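Local coordinates for thioesterase (Streptomyces sp. WAC02707, PDB 6VAP), which is a type II thioesterase of the borrelidin biosynthetic cluster and probably hydrolyses unwanted acyl groups from the polyketide synthase's carrier domains, at residues T102-L107 with E119-S124. Sequence-based numbering, arbitrary orientation.
Sequences TLAFEL and EALLVS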
# COMPACT_ATOMS: atom_id res chain seq x y z
N THR A 102 2.38 4.61 -2.18
CA THR A 102 2.49 6.02 -1.84
C THR A 102 1.76 6.31 -0.53
O THR A 102 2.28 7.02 0.35
CB THR A 102 1.94 6.88 -2.97
OG1 THR A 102 2.64 6.61 -4.19
CG2 THR A 102 2.09 8.40 -2.62
N LEU A 103 0.56 5.76 -0.36
CA LEU A 103 -0.13 5.88 0.91
C LEU A 103 0.69 5.31 2.04
O LEU A 103 0.81 5.95 3.09
CB LEU A 103 -1.49 5.20 0.82
CG LEU A 103 -2.33 5.22 2.10
CD1 LEU A 103 -2.51 6.66 2.61
CD2 LEU A 103 -3.67 4.60 1.83
N ALA A 104 1.30 4.13 1.83
CA ALA A 104 2.14 3.53 2.86
C ALA A 104 3.29 4.43 3.23
O ALA A 104 3.65 4.51 4.41
CB ALA A 104 2.66 2.16 2.43
N PHE A 105 3.88 5.10 2.24
CA PHE A 105 4.99 5.99 2.51
C PHE A 105 4.54 7.19 3.31
O PHE A 105 5.26 7.66 4.18
CB PHE A 105 5.64 6.42 1.21
CG PHE A 105 6.49 7.66 1.34
CD1 PHE A 105 7.80 7.59 1.84
CD2 PHE A 105 6.03 8.87 0.92
CE1 PHE A 105 8.57 8.71 1.94
CE2 PHE A 105 6.81 9.99 1.01
CZ PHE A 105 8.09 9.92 1.52
N GLU A 106 3.38 7.75 2.96
CA GLU A 106 2.84 8.89 3.68
C GLU A 106 2.49 8.52 5.11
O GLU A 106 2.73 9.32 6.03
CB GLU A 106 1.62 9.42 2.92
CG GLU A 106 1.96 10.19 1.65
CD GLU A 106 2.76 11.46 1.96
OE1 GLU A 106 2.68 11.93 3.11
OE2 GLU A 106 3.47 11.94 1.07
N LEU A 107 1.92 7.33 5.31
CA LEU A 107 1.65 6.85 6.66
C LEU A 107 2.94 6.65 7.43
O LEU A 107 3.02 7.00 8.61
CB LEU A 107 0.85 5.54 6.60
CG LEU A 107 -0.55 5.68 6.05
CD1 LEU A 107 -1.16 4.27 5.73
CD2 LEU A 107 -1.42 6.39 7.08
N GLU A 119 9.38 -1.18 11.44
CA GLU A 119 10.33 -2.24 11.12
C GLU A 119 10.72 -2.20 9.65
O GLU A 119 11.89 -2.41 9.30
CB GLU A 119 9.71 -3.60 11.47
CG GLU A 119 9.32 -3.74 12.92
CD GLU A 119 10.47 -3.43 13.87
OE1 GLU A 119 11.57 -4.00 13.68
OE2 GLU A 119 10.26 -2.63 14.81
N ALA A 120 9.76 -1.99 8.77
CA ALA A 120 10.07 -1.87 7.36
C ALA A 120 8.93 -1.12 6.67
O ALA A 120 7.79 -1.15 7.14
CB ALA A 120 10.28 -3.24 6.73
N LEU A 121 9.27 -0.46 5.55
CA LEU A 121 8.30 0.05 4.60
C LEU A 121 8.52 -0.75 3.31
O LEU A 121 9.58 -0.63 2.67
CB LEU A 121 8.47 1.54 4.38
CG LEU A 121 7.68 2.10 3.23
CD1 LEU A 121 6.18 1.83 3.44
CD2 LEU A 121 7.96 3.59 3.03
N LEU A 122 7.55 -1.61 2.93
CA LEU A 122 7.60 -2.40 1.70
C LEU A 122 6.70 -1.73 0.66
O LEU A 122 5.51 -1.47 0.92
CB LEU A 122 7.16 -3.85 1.95
CG LEU A 122 8.11 -4.62 2.85
CD1 LEU A 122 7.43 -5.02 4.17
CD2 LEU A 122 8.60 -5.85 2.13
N VAL A 123 7.27 -1.39 -0.48
CA VAL A 123 6.58 -0.64 -1.52
C VAL A 123 6.72 -1.38 -2.84
O VAL A 123 7.82 -1.74 -3.25
CB VAL A 123 7.12 0.78 -1.65
CG1 VAL A 123 6.61 1.64 -0.46
CG2 VAL A 123 8.60 0.75 -1.64
N SER A 124 5.60 -1.65 -3.48
CA SER A 124 5.55 -2.51 -4.64
C SER A 124 4.98 -1.71 -5.80
O SER A 124 3.95 -1.07 -5.64
CB SER A 124 4.64 -3.72 -4.35
OG SER A 124 4.17 -4.30 -5.54
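The phenyl ring of F105 meets L121 at its edge: methyl CD2 of the leucine lies near the ring plane, 4.2 Å from CD1 of F105, and neither face takes part in this contact. A chi1 of 162° sets CG of F105 trans to the amide nitrogen and carries the ring away from strand 120-124, to P129 and to H218, the two ring planes at about 80° to each other. A large apolar ring suits this buried site, bridging to those residues while its CB still packs on L121. The CD2 methyl of L121 settles against the root of F105, 3.9 Å from F105 CA and 4.1 Å from F105 CB. The other branch of L121 turns to A104, with L121 CD1 3.7 Å from A104 CB. A forked side chain suits this place because its two methyls can cover two successive helix residues, and the single methyl of A104 fits a close approach of helix to strand. The nearest CA pair, F105 and L121, is 7.1 Å apart. No hydrogen bond crosses between the segments, and the side chains that meet are all apolar. A104 also touches the GxSxG turn, consistent with the nucleophile elbow of an alpha/beta-hydrolase. Helix 99-113 is the crossover of a beta-alpha-beta unit, packing on strand 120-124, which runs parallel between strands 92-97 and 196-201.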